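Predicted ATPase involved in replication control, Cdc46/Mcm family (Methanopyrus kandleri AV19, PDB 3F8T) probably binds ATP and single-stranded DNA as a homolog of the MCM replicative helicase, an ATPase family that unwinds DNA during replication. Local coordinates at residues L240-A245 with F371-F376; A80-V85 with P94-R99; E109-M114 with E144-R149. The protein carries 2 engineered substitutions. All coordinates share one frame; numbering follows the deposited sequence.

In the fold
The three contacts follow one another along the chain, each within a different part of an MCM-type architecture. Contact 2 joins helix to strand in the N-terminal domain, and contact 3 fastens the loop at 109-114 to a strand of the OB fold; their centres are 23 Å apart and their nearest atoms about 10 Å. Contact 1, in the P-loop ATPase domain, lies across the centre of the chain from both, with centres 55 Å from contact 2 and 39 Å from contact 3. By analogy with AAA+ relatives, the turn between strand 242-245 and helix 248-261 is where the P-loop would lie.

Contact 1: L240-A245 with F371-F376; sequences LHVLLA and FDLIAF
Strands 242-245 and 373-376 run side by side and parallel, their axes 4.6 Å apart at closest and inclined by 19°. Their ladder is regular: L243 N donates to L373 O at 2.9 Å, A375 N to L243 O at 2.7 Å, and A245 N to A375 O at 2.8 Å. Before the strands proper, H241 O receives two weak bonds, from D372 N and L373 N. D372 returns a bond from its side chain: H241 N meets OD2 at 2.8 Å on the anti side, almost straight at 165°. The carboxylate reaches this amide because CG of D372 stands opposite its own carbonyl carbon (chi1 -64°), and L240 CD2 packs across it, 3.7 Å from CG. The other oxygen, OD1, is held by R457 and S454 of helix 449-465. Putting an alanine here would probably leave H241 N without this acceptor and take from R457 the carboxylate it pairs with. The imidazole of H241 turns elsewhere, to V342 N and M324 O.

The ring of F371 lies against strand 242-245, on the face that carries L243. L243 CB sits over the centre of its ring, 3.9 Å from the centroid, a CH-pi contact, while H241 C and V242 N lie in plane at the ring edge. Next along this side, L243 and I374 point the same way, and A245 CB approaches F376 CD2 at 4.0 Å. V242, L244, L373 and A375 occupy the reverse face, where L244 CD2 touches A375 CB and M224 and L225 of helix 219-229 pack on. The pair joins the first strand to the outermost fifth in a parallel sheet of order 2-3-4-1-5, the core arrangement of AAA+ P-loop ATPases.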
# COMPACT_ATOMS: atom_id res chain seq x y z
N LEU A 240 4.46 -12.12 -3.84
CA LEU A 240 5.68 -12.76 -4.31
C LEU A 240 6.91 -12.02 -3.83
O LEU A 240 6.94 -10.79 -3.83
CB LEU A 240 5.72 -12.84 -5.84
CG LEU A 240 4.83 -13.89 -6.52
CD1 LEU A 240 4.43 -13.43 -7.90
CD2 LEU A 240 5.54 -15.22 -6.58
N HIS A 241 7.93 -12.78 -3.44
CA HIS A 241 9.20 -12.22 -2.99
C HIS A 241 10.31 -12.68 -3.91
O HIS A 241 10.42 -13.88 -4.21
CB HIS A 241 9.47 -12.62 -1.54
CG HIS A 241 8.30 -12.37 -0.62
ND1 HIS A 241 7.81 -11.10 -0.40
CD2 HIS A 241 7.51 -13.21 0.08
CE1 HIS A 241 6.77 -11.17 0.43
NE2 HIS A 241 6.57 -12.44 0.73
N VAL A 242 11.10 -11.72 -4.38
CA VAL A 242 12.08 -11.97 -5.45
C VAL A 242 13.43 -11.43 -5.00
O VAL A 242 13.52 -10.31 -4.51
CB VAL A 242 11.63 -11.33 -6.81
CG1 VAL A 242 12.69 -11.55 -7.90
CG2 VAL A 242 10.29 -11.92 -7.31
N LEU A 243 14.47 -12.25 -5.17
CA LEU A 243 15.84 -11.82 -4.90
C LEU A 243 16.58 -11.69 -6.23
O LEU A 243 16.70 -12.66 -6.97
CB LEU A 243 16.55 -12.86 -4.03
CG LEU A 243 18.06 -12.64 -3.75
CD1 LEU A 243 18.31 -11.28 -3.11
CD2 LEU A 243 18.59 -13.78 -2.86
N LEU A 244 17.07 -10.48 -6.52
CA LEU A 244 17.96 -10.24 -7.65
C LEU A 244 19.39 -10.48 -7.23
O LEU A 244 19.87 -9.89 -6.25
CB LEU A 244 17.86 -8.79 -8.09
CG LEU A 244 16.60 -8.19 -8.68
CD1 LEU A 244 16.99 -6.88 -9.35
CD2 LEU A 244 15.95 -9.13 -9.68
N ALA A 245 20.10 -11.35 -7.96
CA ALA A 245 21.50 -11.59 -7.67
C ALA A 245 22.35 -11.13 -8.85
O ALA A 245 22.40 -11.79 -9.89
CB ALA A 245 21.74 -13.05 -7.36
N PHE A 371 12.28 -16.69 -0.32
CA PHE A 371 12.08 -16.04 -1.61
C PHE A 371 11.43 -17.04 -2.56
O PHE A 371 11.84 -18.20 -2.63
CB PHE A 371 13.40 -15.52 -2.17
CG PHE A 371 13.94 -14.34 -1.43
CD1 PHE A 371 14.93 -14.50 -0.46
CD2 PHE A 371 13.46 -13.06 -1.69
CE1 PHE A 371 15.43 -13.41 0.25
CE2 PHE A 371 13.96 -11.97 -0.99
CZ PHE A 371 14.95 -12.14 -0.03
N ASP A 372 10.41 -16.59 -3.28
CA ASP A 372 9.80 -17.39 -4.33
C ASP A 372 10.77 -17.64 -5.49
O ASP A 372 10.77 -18.70 -6.09
CB ASP A 372 8.55 -16.70 -4.85
CG ASP A 372 7.45 -16.59 -3.76
OD1 ASP A 372 6.70 -17.57 -3.60
OD2 ASP A 372 7.36 -15.54 -3.10
N LEU A 373 11.56 -16.63 -5.84
CA LEU A 373 12.41 -16.69 -7.02
C LEU A 373 13.71 -15.98 -6.75
O LEU A 373 13.73 -14.94 -6.11
CB LEU A 373 11.74 -16.01 -8.21
CG LEU A 373 10.40 -16.55 -8.71
CD1 LEU A 373 9.62 -15.48 -9.45
CD2 LEU A 373 10.60 -17.78 -9.56
N ILE A 374 14.80 -16.53 -7.28
CA ILE A 374 16.05 -15.81 -7.33
C ILE A 374 16.38 -15.57 -8.79
O ILE A 374 16.40 -16.51 -9.58
CB ILE A 374 17.23 -16.54 -6.62
CG1 ILE A 374 16.81 -16.98 -5.21
CG2 ILE A 374 18.48 -15.62 -6.65
CD1 ILE A 374 17.89 -17.73 -4.41
N ALA A 375 16.60 -14.31 -9.14
CA ALA A 375 16.91 -13.92 -10.50
C ALA A 375 18.42 -13.65 -10.62
O ALA A 375 18.93 -12.61 -10.16
CB ALA A 375 16.11 -12.69 -10.89
N PHE A 376 19.13 -14.62 -11.18
CA PHE A 376 20.57 -14.54 -11.38
C PHE A 376 20.83 -13.78 -12.65
O PHE A 376 20.62 -14.31 -13.75
CB PHE A 376 21.21 -15.93 -11.44
CG PHE A 376 21.00 -16.76 -10.20
CD1 PHE A 376 19.94 -17.67 -10.13
CD2 PHE A 376 21.84 -16.62 -9.11
CE1 PHE A 376 19.73 -18.42 -8.98
CE2 PHE A 376 21.64 -17.36 -7.97
CZ PHE A 376 20.59 -18.27 -7.90

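Contact 2: A80-V85 with P94-R99; sequences ALRELV and PRVRFR
L81 and V85, one helical turn apart and both directed at 94-99, are tied by the backbone bond from V85 N to L81 O, 3.0 Å long. Helix 74-88 here packs against one face of a two-stranded parallel sheet, 55-58 with 96-99, within the N-terminal MCM domain; it is the second of the two helices in the beta-alpha-beta crossover that connects the two strands. The axes of helix 80-85 and strand 96-99 approach to 9.4 Å at 126°, and the union is made mainly by apolar groups. V96 puts CG2 against L81 CB at 3.8 Å, the two side chains crossing at about a right angle, and the same methyl meets R82 N and R82 CG. With its CG1 opposite the backbone N (chi1 169°), V96 also brings that second methyl to L81 CD1, at 4.0 Å. Farther along the strand, L81 CD1 meets F98 CE2 obliquely at 4.1 Å, and L33 and I36 of helix 30-37 pack on L81 as well. R82 lays its aliphatic part alongside P94 and V96: CD comes within 3.4 Å of P94 O, and the chain bends at chi3 to carry its guanidinium to E78, its salt-bridge partner. V85, which also touches V55, closes the other end of the contact, its CG2 pressed to 3.4 Å from P94 CB, tighter than ordinary van der Waals packing.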
# COMPACT_ATOMS: atom_id res chain seq x y z
N ALA A 80 -19.82 28.11 15.95
CA ALA A 80 -21.18 28.69 15.89
C ALA A 80 -22.22 27.58 15.87
O ALA A 80 -23.21 27.62 16.60
CB ALA A 80 -21.33 29.56 14.65
N LEU A 81 -21.98 26.58 15.03
CA LEU A 81 -22.85 25.41 14.94
C LEU A 81 -22.86 24.64 16.25
O LEU A 81 -23.92 24.28 16.73
CB LEU A 81 -22.45 24.53 13.75
CG LEU A 81 -22.55 25.21 12.38
CD1 LEU A 81 -22.23 24.24 11.24
CD2 LEU A 81 -23.95 25.84 12.17
N ARG A 82 -21.69 24.41 16.85
CA ARG A 82 -21.65 23.77 18.17
C ARG A 82 -22.52 24.52 19.19
O ARG A 82 -23.25 23.91 19.98
CB ARG A 82 -20.21 23.63 18.68
CG ARG A 82 -19.47 22.42 18.10
CD ARG A 82 -18.22 22.06 18.90
NE ARG A 82 -17.04 22.78 18.40
CZ ARG A 82 -16.53 23.87 18.96
NH1 ARG A 82 -15.46 24.45 18.42
NH2 ARG A 82 -17.07 24.38 20.06
N GLU A 83 -22.45 25.85 19.16
CA GLU A 83 -23.25 26.70 20.05
C GLU A 83 -24.76 26.53 19.81
O GLU A 83 -25.52 26.37 20.76
CB GLU A 83 -22.81 28.18 19.94
CG GLU A 83 -23.60 29.17 20.79
CD GLU A 83 -23.65 28.81 22.27
OE1 GLU A 83 -22.71 28.17 22.79
OE2 GLU A 83 -24.65 29.17 22.91
N LEU A 84 -25.17 26.55 18.55
CA LEU A 84 -26.56 26.24 18.19
C LEU A 84 -27.02 24.89 18.73
O LEU A 84 -28.12 24.78 19.26
CB LEU A 84 -26.76 26.26 16.67
CG LEU A 84 -26.87 27.60 15.93
CD1 LEU A 84 -26.91 27.34 14.43
CD2 LEU A 84 -28.07 28.41 16.37
N VAL A 85 -26.20 23.85 18.59
CA VAL A 85 -26.59 22.53 19.09
C VAL A 85 -26.56 22.46 20.63
O VAL A 85 -27.31 21.69 21.22
CB VAL A 85 -25.81 21.35 18.43
CG1 VAL A 85 -25.60 21.60 16.95
CG2 VAL A 85 -24.50 21.08 19.12
N PRO A 94 -21.19 18.61 22.13
CA PRO A 94 -21.66 19.09 20.83
C PRO A 94 -20.67 18.68 19.75
O PRO A 94 -19.50 19.04 19.83
CB PRO A 94 -21.69 20.62 21.00
CG PRO A 94 -21.39 20.88 22.45
CD PRO A 94 -20.62 19.70 22.93
N ARG A 95 -21.13 17.91 18.78
CA ARG A 95 -20.26 17.50 17.69
C ARG A 95 -20.87 17.89 16.35
O ARG A 95 -22.07 17.73 16.13
CB ARG A 95 -19.97 16.00 17.75
CG ARG A 95 -19.49 15.52 19.11
CD ARG A 95 -18.35 14.49 19.02
NE ARG A 95 -18.64 13.27 18.26
CZ ARG A 95 -19.77 12.56 18.30
NH1 ARG A 95 -20.78 12.91 19.09
NH2 ARG A 95 -19.89 11.48 17.55
N VAL A 96 -20.02 18.42 15.48
CA VAL A 96 -20.43 18.89 14.17
C VAL A 96 -19.57 18.21 13.11
O VAL A 96 -18.36 18.07 13.26
CB VAL A 96 -20.33 20.44 14.06
CG1 VAL A 96 -20.48 20.91 12.62
CG2 VAL A 96 -21.38 21.11 14.95
N ARG A 97 -20.23 17.76 12.04
CA ARG A 97 -19.54 17.15 10.93
C ARG A 97 -19.92 17.89 9.66
O ARG A 97 -21.04 18.41 9.54
CB ARG A 97 -19.91 15.67 10.81
CG ARG A 97 -19.51 14.80 12.02
CD ARG A 97 -17.99 14.62 12.17
NE ARG A 97 -17.64 13.73 13.28
CZ ARG A 97 -17.15 14.13 14.45
NH1 ARG A 97 -16.92 15.42 14.69
NH2 ARG A 97 -16.86 13.24 15.39
N PHE A 98 -19.00 17.94 8.71
CA PHE A 98 -19.29 18.50 7.41
C PHE A 98 -19.17 17.40 6.36
O PHE A 98 -18.26 16.57 6.42
CB PHE A 98 -18.34 19.66 7.09
CG PHE A 98 -18.37 20.79 8.08
CD1 PHE A 98 -17.58 20.76 9.23
CD2 PHE A 98 -19.17 21.92 7.85
CE1 PHE A 98 -17.60 21.82 10.16
CE2 PHE A 98 -19.19 22.99 8.76
CZ PHE A 98 -18.41 22.93 9.92
N ARG A 99 -20.09 17.42 5.40
CA ARG A 99 -20.03 16.52 4.26
C ARG A 99 -20.03 17.36 3.00
O ARG A 99 -20.45 18.53 3.02
CB ARG A 99 -21.24 15.56 4.27
CG ARG A 99 -21.49 14.84 5.60
CD ARG A 99 -20.41 13.79 5.90
NE ARG A 99 -20.23 13.52 7.33
CZ ARG A 99 -20.93 12.62 8.04
NH1 ARG A 99 -21.88 11.89 7.46
NH2 ARG A 99 -20.68 12.46 9.34

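Contact 3: E109-M114 with E144-R149; sequences ERIRPM and ELVAVR
E144 reaches across to the backbone of the loop at 109-114, and its OE2 accepts from I111 N at 2.9 Å through its syn lone pair, with an N-H...O angle of 148°. The reach depends on the torsions: CG of E144 stands between its backbone N and carbonyl carbon (chi1 70°), and the chain runs extended beyond it. The second oxygen, OE1, accepts a hydrogen bond from a water at 2.9 Å, and that water accepts from R112 N, also at 2.9 Å. One carboxylate thus holds two successive amides of the loop, one directly and one through water, just where the chain turns into the short 3-10 segment 112-113.

The buried side is the better packed. I111 and V146 meet tip to tip, CD1 to CG1 at 3.9 Å, while I111 CG2 lies 3.6 Å from E144 OE2, so a methyl group lies against the same oxygen that takes the amide bond. Toward solvent the hold is looser, although one carbon comes close. R110 bends at chi2 and lays CD 3.3 Å from E144 OE1, yet its NE remains 4.0 Å from that oxygen, which lies well out of the guanidinium plane; the opposite charges are near, without an N-H pointed at the carboxylate.

On the inner side, I111 rests on I119 and I121 of strand 118-130, and V146 touches I121 too. Strand 145-149 itself runs between the antiparallel strand 134-140 and the parallel strand 171-174, so the contact ties the approach to strand 118-130 onto the curled sheet of the OB fold.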
# COMPACT_ATOMS: atom_id res chain seq x y z
N GLU A 109 -2.63 19.15 -0.92
CA GLU A 109 -1.23 18.77 -0.98
C GLU A 109 -0.32 19.65 -0.12
O GLU A 109 0.79 19.23 0.24
CB GLU A 109 -0.76 18.75 -2.44
CG GLU A 109 -1.49 17.70 -3.27
CD GLU A 109 -0.93 17.57 -4.68
OE1 GLU A 109 0.23 17.97 -4.91
OE2 GLU A 109 -1.67 17.06 -5.56
N ARG A 110 -0.79 20.86 0.21
CA ARG A 110 -0.06 21.81 1.06
C ARG A 110 -1.01 22.47 2.05
O ARG A 110 -1.78 23.34 1.67
CB ARG A 110 0.64 22.89 0.21
CG ARG A 110 1.84 22.40 -0.59
CD ARG A 110 2.88 21.73 0.30
NE ARG A 110 3.81 20.91 -0.48
CZ ARG A 110 5.00 21.32 -0.88
NH1 ARG A 110 5.43 22.54 -0.56
NH2 ARG A 110 5.78 20.52 -1.59
N ILE A 111 -0.97 22.07 3.32
CA ILE A 111 -2.01 22.51 4.28
C ILE A 111 -1.82 23.91 4.88
O ILE A 111 -2.79 24.55 5.29
CB ILE A 111 -2.24 21.49 5.44
CG1 ILE A 111 -1.05 21.45 6.40
CG2 ILE A 111 -2.58 20.09 4.90
CD1 ILE A 111 -1.45 21.32 7.88
N ARG A 112 -0.59 24.39 4.95
CA ARG A 112 -0.31 25.65 5.66
C ARG A 112 -1.08 26.86 5.11
O ARG A 112 -1.63 27.65 5.88
CB ARG A 112 1.21 25.91 5.72
CG ARG A 112 1.63 26.98 6.72
CD ARG A 112 3.12 26.89 7.01
NE ARG A 112 3.61 28.08 7.71
CZ ARG A 112 4.73 28.12 8.44
NH1 ARG A 112 5.48 27.04 8.60
NH2 ARG A 112 5.08 29.26 9.03
N PRO A 113 -1.13 27.02 3.77
CA PRO A 113 -1.89 28.16 3.24
C PRO A 113 -3.38 28.07 3.51
O PRO A 113 -4.09 29.07 3.36
CB PRO A 113 -1.64 28.08 1.72
CG PRO A 113 -0.39 27.25 1.59
CD PRO A 113 -0.52 26.24 2.68
N MET A 114 -3.85 26.88 3.91
CA MET A 114 -5.27 26.65 4.18
C MET A 114 -5.65 26.90 5.64
O MET A 114 -6.67 26.38 6.10
CB MET A 114 -5.70 25.22 3.79
CG MET A 114 -5.47 24.83 2.32
SD MET A 114 -6.34 25.88 1.15
CE MET A 114 -8.04 25.39 1.42
N GLU A 144 4.33 16.31 1.48
CA GLU A 144 4.65 16.84 2.80
C GLU A 144 4.20 15.91 3.91
O GLU A 144 3.39 15.02 3.68
CB GLU A 144 4.02 18.23 2.98
CG GLU A 144 2.50 18.23 3.11
CD GLU A 144 1.91 19.61 3.34
OE1 GLU A 144 2.68 20.60 3.38
OE2 GLU A 144 0.67 19.71 3.48
N LEU A 145 4.70 16.15 5.11
CA LEU A 145 4.24 15.44 6.29
C LEU A 145 3.35 16.38 7.10
O LEU A 145 3.72 17.53 7.36
CB LEU A 145 5.43 14.97 7.12
CG LEU A 145 6.45 14.09 6.41
CD1 LEU A 145 7.63 13.78 7.34
CD2 LEU A 145 5.81 12.80 5.88
N VAL A 146 2.16 15.90 7.46
CA VAL A 146 1.13 16.74 8.07
C VAL A 146 0.88 16.31 9.51
O VAL A 146 0.63 15.14 9.76
CB VAL A 146 -0.19 16.66 7.25
CG1 VAL A 146 -1.33 17.43 7.95
CG2 VAL A 146 0.03 17.19 5.84
N ALA A 147 0.96 17.26 10.45
CA ALA A 147 0.66 16.94 11.84
C ALA A 147 -0.85 16.97 12.03
O ALA A 147 -1.52 17.86 11.50
CB ALA A 147 1.34 17.95 12.80
N VAL A 148 -1.37 16.01 12.81
CA VAL A 148 -2.81 15.85 13.04
C VAL A 148 -3.12 15.66 14.52
O VAL A 148 -2.54 14.77 15.17
CB VAL A 148 -3.40 14.63 12.24
CG1 VAL A 148 -4.92 14.58 12.38
CG2 VAL A 148 -3.01 14.67 10.75
N ARG A 149 -4.02 16.49 15.06
CA ARG A 149 -4.59 16.29 16.39
C ARG A 149 -5.83 15.44 16.20
O ARG A 149 -6.74 15.81 15.45
CB ARG A 149 -4.94 17.62 17.06
CG ARG A 149 -3.75 18.33 17.71
CD ARG A 149 -4.20 19.59 18.47
NE ARG A 149 -4.58 20.65 17.53
CZ ARG A 149 -3.77 21.60 17.09
NH1 ARG A 149 -2.51 21.66 17.51
NH2 ARG A 149 -4.21 22.49 16.21
O HOH W 1 1.93 23.29 4.00